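Local coordinates for uncharacterized protein conserved in bacteria (Streptococcus suis, PDB 4FZ4), which probably binds host glycosaminoglycans as part of the surface antigen HP0197, through which the bacterium attaches to host cells, at residues Ile102-Lys116 against Tyr129-Ile141. Sequence-based numbering, arbitrary orientation.
Sequences IEEEYNAHLKQDEGK and YVDREASEAMGRI
H109 turns the edge of its ring to E133, while R140 NH2 comes near its CD2 obliquely, where the helical segments 102-110 and 129-141 run nearly antiparallel, their axes 9.1 Å apart at closest. Its ND1 donates to E133 OE1 over 2.9 Å, within the ring plane and almost straight (171°), using the carboxylate's anti lone pair; ring and carboxylate planes are almost perpendicular. E133 suits this place because its chain, extended beyond CG, also brings OE1 within a 3.6 Å salt bridge of K116 NZ. The E133 carboxylate would tend to favour a protonated imidazole, with K116 and R140 pulling the other way. R140 turns its guanidinium side-on to E105: NE meets OE2 at 2.7 Å and NH2 meets OE1 at 3.0 Å, both oxygens taken on their syn sides. Small A137 lets the CB of H109 come to 3.5 Å from its own CB. Deeper, branched L110 is a knob among A134, A137, M138 and I141, its CD1 tip to tip with I141 CD1 (3.9 Å). Y129 OH donates to H109 O (2.6 Å), and Q112 NE2 hydrogen-bonds to L110 O. The contact thus joins helix 100-110 to helix 123-152, with helix 66-95 touching I102, Y106 and M138, and helix 36-55 packing on Q112.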
loop_
_atom_site.group_PDB
_atom_site.type_symbol
_atom_site.label_atom_id
_atom_site.label_comp_id
_atom_site.label_asym_id
_atom_site.label_seq_id
_atom_site.Cartn_x
_atom_site.Cartn_y
_atom_site.Cartn_z
ATOM N N ILE A 102 2.867 -18.844 4.869
ATOM C CA ILE A 102 3.175 -17.414 4.863
ATOM C C ILE A 102 4.194 -17.059 3.781
ATOM O O ILE A 102 4.009 -16.095 3.024
ATOM C CB ILE A 102 3.733 -16.944 6.228
ATOM C CG1 ILE A 102 2.739 -17.268 7.349
ATOM C CG2 ILE A 102 4.001 -15.441 6.181
ATOM C CD1 ILE A 102 3.219 -16.862 8.740
ATOM N N GLU A 103 5.268 -17.841 3.712
ATOM C CA GLU A 103 6.318 -17.607 2.731
ATOM C C GLU A 103 5.776 -17.759 1.312
ATOM O O GLU A 103 6.114 -16.981 0.424
ATOM C CB GLU A 103 7.464 -18.599 2.936
ATOM C CG GLU A 103 7.856 -18.852 4.391
ATOM C CD GLU A 103 8.202 -17.584 5.158
ATOM O OE1 GLU A 103 8.976 -16.761 4.623
ATOM O OE2 GLU A 103 7.708 -17.420 6.301
ATOM N N GLU A 104 4.921 -18.756 1.115
ATOM C CA GLU A 104 4.335 -19.039 -0.193
ATOM C C GLU A 104 3.339 -17.986 -0.673
ATOM O O GLU A 104 3.395 -17.565 -1.833
ATOM C CB GLU A 104 3.649 -20.407 -0.167
ATOM C CG GLU A 104 4.580 -21.559 0.169
ATOM C CD GLU A 104 3.834 -22.807 0.601
ATOM O OE1 GLU A 104 4.494 -23.844 0.831
ATOM O OE2 GLU A 104 2.589 -22.749 0.720
ATOM N N GLU A 105 2.418 -17.578 0.203
ATOM C CA GLU A 105 1.426 -16.572 -0.169
ATOM C C GLU A 105 2.179 -15.284 -0.492
ATOM O O GLU A 105 1.955 -14.655 -1.524
ATOM C CB GLU A 105 0.437 -16.337 0.981
ATOM C CG GLU A 105 -0.442 -17.540 1.328
ATOM C CD GLU A 105 -1.638 -17.704 0.410
ATOM O OE1 GLU A 105 -1.681 -17.046 -0.650
ATOM O OE2 GLU A 105 -2.538 -18.504 0.746
ATOM N N TYR A 106 3.094 -14.918 0.390
ATOM C CA TYR A 106 3.894 -13.715 0.212
ATOM C C TYR A 106 4.625 -13.698 -1.135
ATOM O O TYR A 106 4.466 -12.769 -1.924
ATOM C CB TYR A 106 4.913 -13.611 1.346
ATOM C CG TYR A 106 5.922 -12.511 1.140
ATOM C CD1 TYR A 106 5.522 -11.178 1.075
ATOM C CD2 TYR A 106 7.274 -12.801 0.973
ATOM C CE1 TYR A 106 6.438 -10.166 0.847
ATOM C CE2 TYR A 106 8.203 -11.787 0.742
ATOM C CZ TYR A 106 7.777 -10.477 0.679
ATOM O OH TYR A 106 8.682 -9.471 0.430
ATOM N N ASN A 107 5.422 -14.732 -1.389
ATOM C CA ASN A 107 6.192 -14.825 -2.627
ATOM C C ASN A 107 5.336 -14.840 -3.877
ATOM O O ASN A 107 5.668 -14.210 -4.876
ATOM C CB ASN A 107 7.073 -16.074 -2.615
ATOM C CG ASN A 107 8.256 -15.941 -1.678
ATOM O OD1 ASN A 107 8.965 -16.910 -1.420
ATOM N ND2 ASN A 107 8.479 -14.738 -1.169
ATOM N N ALA A 108 4.225 -15.558 -3.817
ATOM C CA ALA A 108 3.338 -15.666 -4.961
ATOM C C ALA A 108 2.452 -14.449 -5.225
ATOM O O ALA A 108 2.207 -14.110 -6.374
ATOM C CB ALA A 108 2.455 -16.899 -4.798
ATOM N N HIS A 109 1.993 -13.774 -4.174
ATOM C CA HIS A 109 1.055 -12.676 -4.365
ATOM C C HIS A 109 1.380 -11.274 -3.873
ATOM O O HIS A 109 0.751 -10.319 -4.322
ATOM C CB HIS A 109 -0.292 -13.072 -3.760
ATOM C CG HIS A 109 -0.817 -14.387 -4.245
ATOM N ND1 HIS A 109 -1.181 -14.607 -5.557
ATOM C CD2 HIS A 109 -1.073 -15.543 -3.585
ATOM C CE1 HIS A 109 -1.642 -15.840 -5.682
ATOM N NE2 HIS A 109 -1.587 -16.429 -4.500
ATOM N N LEU A 110 2.336 -11.125 -2.963
ATOM C CA LEU A 110 2.624 -9.796 -2.442
ATOM C C LEU A 110 4.025 -9.278 -2.691
ATOM O O LEU A 110 4.203 -8.093 -2.968
ATOM C CB LEU A 110 2.319 -9.753 -0.938
ATOM C CG LEU A 110 0.889 -10.177 -0.562
ATOM C CD1 LEU A 110 0.849 -10.711 0.861
ATOM C CD2 LEU A 110 -0.057 -9.011 -0.751
ATOM N N LYS A 111 5.017 -10.155 -2.591
ATOM C CA LYS A 111 6.401 -9.738 -2.795
ATOM C C LYS A 111 6.552 -8.921 -4.067
ATOM O O LYS A 111 6.123 -9.343 -5.133
ATOM C CB LYS A 111 7.338 -10.947 -2.849
ATOM C CG LYS A 111 8.795 -10.554 -3.008
ATOM C CD LYS A 111 9.738 -11.747 -2.983
ATOM C CE LYS A 111 11.177 -11.273 -3.164
ATOM N NZ LYS A 111 12.168 -12.379 -3.078
ATOM N N GLN A 112 7.167 -7.749 -3.931
ATOM C CA GLN A 112 7.398 -6.839 -5.047
ATOM C C GLN A 112 8.807 -7.047 -5.603
ATOM O O GLN A 112 9.783 -7.060 -4.847
ATOM C CB GLN A 112 7.251 -5.385 -4.582
ATOM C CG GLN A 112 5.901 -5.051 -3.966
ATOM C CD GLN A 112 4.792 -4.986 -4.989
ATOM O OE1 GLN A 112 4.830 -4.169 -5.911
ATOM N NE2 GLN A 112 3.793 -5.849 -4.837
ATOM N N ASP A 113 8.903 -7.199 -6.922
ATOM C CA ASP A 113 10.185 -7.414 -7.601
ATOM C C ASP A 113 10.158 -6.780 -8.980
ATOM O O ASP A 113 9.086 -6.573 -9.555
ATOM C CB ASP A 113 10.468 -8.914 -7.749
ATOM C CG ASP A 113 11.340 -9.465 -6.627
ATOM O OD1 ASP A 113 11.421 -10.706 -6.497
ATOM O OD2 ASP A 113 11.952 -8.666 -5.881
ATOM N N GLU A 114 11.334 -6.465 -9.513
ATOM C CA GLU A 114 11.402 -5.874 -10.841
ATOM C C GLU A 114 10.621 -6.817 -11.746
ATOM O O GLU A 114 10.856 -8.028 -11.755
ATOM C CB GLU A 114 12.857 -5.747 -11.306
ATOM C CG GLU A 114 13.081 -4.796 -12.501
ATOM C CD GLU A 114 12.679 -5.393 -13.829
ATOM O OE1 GLU A 114 13.079 -6.543 -14.109
ATOM O OE2 GLU A 114 11.974 -4.709 -14.605
ATOM N N GLY A 115 9.680 -6.259 -12.495
ATOM C CA GLY A 115 8.849 -7.073 -13.363
ATOM C C GLY A 115 7.497 -7.250 -12.699
ATOM O O GLY A 115 6.497 -6.713 -13.174
ATOM N N LYS A 116 7.472 -7.980 -11.586
ATOM C CA LYS A 116 6.238 -8.230 -10.841
ATOM C C LYS A 116 6.061 -7.272 -9.662
ATOM O O LYS A 116 6.259 -7.655 -8.505
ATOM C CB LYS A 116 6.213 -9.683 -10.330
ATOM C CG LYS A 116 5.030 -10.034 -9.408
ATOM C CD LYS A 116 3.689 -10.050 -10.144
ATOM C CE LYS A 116 2.498 -10.190 -9.180
ATOM N NZ LYS A 116 2.462 -11.453 -8.357
ATOM N N TYR A 129 -5.422 -5.500 -8.650
ATOM C CA TYR A 129 -4.419 -6.334 -7.994
ATOM C C TYR A 129 -4.427 -6.160 -6.486
ATOM O O TYR A 129 -4.241 -7.122 -5.749
ATOM C CB TYR A 129 -3.009 -6.015 -8.505
ATOM C CG TYR A 129 -1.926 -6.498 -7.557
ATOM C CD1 TYR A 129 -1.556 -7.845 -7.506
ATOM C CD2 TYR A 129 -1.309 -5.610 -6.674
ATOM C CE1 TYR A 129 -0.596 -8.298 -6.588
ATOM C CE2 TYR A 129 -0.358 -6.042 -5.763
ATOM C CZ TYR A 129 -0.003 -7.390 -5.719
ATOM O OH TYR A 129 0.922 -7.817 -4.786
ATOM N N VAL A 130 -4.627 -4.929 -6.028
ATOM C CA VAL A 130 -4.629 -4.670 -4.594
ATOM C C VAL A 130 -5.899 -5.142 -3.892
ATOM O O VAL A 130 -5.830 -5.818 -2.868
ATOM C CB VAL A 130 -4.445 -3.175 -4.300
ATOM C CG1 VAL A 130 -4.423 -2.945 -2.785
ATOM C CG2 VAL A 130 -3.162 -2.672 -4.949
ATOM N N ASP A 131 -7.060 -4.790 -4.432
ATOM C CA ASP A 131 -8.311 -5.192 -3.801
ATOM C C ASP A 131 -8.585 -6.673 -3.965
ATOM O O ASP A 131 -9.386 -7.245 -3.233
ATOM C CB ASP A 131 -9.494 -4.391 -4.355
ATOM C CG ASP A 131 -9.517 -2.950 -3.852
ATOM O OD1 ASP A 131 -8.937 -2.674 -2.781
ATOM O OD2 ASP A 131 -10.134 -2.091 -4.518
ATOM N N ARG A 132 -7.918 -7.297 -4.925
ATOM C CA ARG A 132 -8.127 -8.712 -5.156
ATOM C C ARG A 132 -6.942 -9.581 -4.800
ATOM O O ARG A 132 -6.808 -10.003 -3.659
ATOM C CB ARG A 132 -8.530 -8.950 -6.611
ATOM C CG ARG A 132 -9.954 -8.533 -6.894
ATOM C CD ARG A 132 -10.331 -8.793 -8.335
ATOM N NE ARG A 132 -11.770 -8.650 -8.537
ATOM C CZ ARG A 132 -12.682 -9.503 -8.078
ATOM N NH1 ARG A 132 -12.312 -10.576 -7.388
ATOM N NH2 ARG A 132 -13.968 -9.276 -8.306
ATOM N N GLU A 133 -6.073 -9.849 -5.766
ATOM C CA GLU A 133 -4.936 -10.712 -5.500
ATOM C C GLU A 133 -4.225 -10.426 -4.173
ATOM O O GLU A 133 -4.096 -11.311 -3.336
ATOM C CB GLU A 133 -3.933 -10.651 -6.649
ATOM C CG GLU A 133 -2.842 -11.704 -6.497
ATOM C CD GLU A 133 -1.810 -11.672 -7.596
ATOM O OE1 GLU A 133 -0.858 -12.473 -7.515
ATOM O OE2 GLU A 133 -1.942 -10.851 -8.528
ATOM N N ALA A 134 -3.768 -9.197 -3.975
ATOM C CA ALA A 134 -3.070 -8.853 -2.743
ATOM C C ALA A 134 -3.916 -9.016 -1.464
ATOM O O ALA A 134 -3.456 -9.623 -0.492
ATOM C CB ALA A 134 -2.535 -7.431 -2.835
ATOM N N SER A 135 -5.140 -8.490 -1.458
ATOM C CA SER A 135 -5.980 -8.592 -0.268
ATOM C C SER A 135 -6.362 -10.023 0.049
ATOM O O SER A 135 -6.446 -10.405 1.220
ATOM C CB SER A 135 -7.242 -7.739 -0.416
ATOM O OG SER A 135 -6.891 -6.369 -0.477
ATOM N N GLU A 136 -6.591 -10.812 -0.997
ATOM C CA GLU A 136 -6.941 -12.214 -0.827
ATOM C C GLU A 136 -5.814 -12.926 -0.086
ATOM O O GLU A 136 -6.039 -13.565 0.935
ATOM C CB GLU A 136 -7.131 -12.891 -2.189
ATOM C CG GLU A 136 -8.123 -12.213 -3.122
ATOM C CD GLU A 136 -9.553 -12.607 -2.852
ATOM O OE1 GLU A 136 -9.899 -12.798 -1.669
ATOM O OE2 GLU A 136 -10.332 -12.710 -3.825
ATOM N N ALA A 137 -4.598 -12.805 -0.611
ATOM C CA ALA A 137 -3.436 -13.460 -0.020
ATOM C C ALA A 137 -3.186 -12.984 1.406
ATOM O O ALA A 137 -2.733 -13.751 2.257
ATOM C CB ALA A 137 -2.210 -13.214 -0.886
ATOM N N MET A 138 -3.483 -11.717 1.662
ATOM C CA MET A 138 -3.299 -11.155 2.987
ATOM C C MET A 138 -4.276 -11.849 3.941
ATOM O O MET A 138 -3.933 -12.178 5.080
ATOM C CB MET A 138 -3.579 -9.656 2.950
ATOM C CG MET A 138 -2.887 -8.882 4.041
ATOM S SD MET A 138 -1.104 -9.126 3.984
ATOM C CE MET A 138 -0.723 -8.879 5.680
ATOM N N GLY A 139 -5.496 -12.078 3.458
ATOM C CA GLY A 139 -6.498 -12.744 4.268
ATOM C C GLY A 139 -6.101 -14.170 4.606
ATOM O O GLY A 139 -6.217 -14.611 5.749
ATOM N N ARG A 140 -5.621 -14.902 3.612
ATOM C CA ARG A 140 -5.218 -16.279 3.842
ATOM C C ARG A 140 -4.046 -16.313 4.813
ATOM O O ARG A 140 -3.997 -17.138 5.718
ATOM C CB ARG A 140 -4.856 -16.947 2.513
ATOM C CG ARG A 140 -6.070 -17.103 1.575
ATOM C CD ARG A 140 -5.766 -18.052 0.407
ATOM N NE ARG A 140 -4.756 -17.502 -0.496
ATOM C CZ ARG A 140 -5.025 -16.687 -1.516
ATOM N NH1 ARG A 140 -6.275 -16.331 -1.779
ATOM N NH2 ARG A 140 -4.034 -16.209 -2.261
ATOM N N ILE A 141 -3.105 -15.399 4.634
ATOM C CA ILE A 141 -1.965 -15.344 5.529
ATOM C C ILE A 141 -2.469 -15.170 6.965
ATOM O O ILE A 141 -1.978 -15.819 7.890
ATOM C CB ILE A 141 -1.030 -14.179 5.146
ATOM C CG1 ILE A 141 -0.235 -14.559 3.902
ATOM C CG2 ILE A 141 -0.113 -13.825 6.305
ATOM C CD1 ILE A 141 0.851 -13.564 3.537
#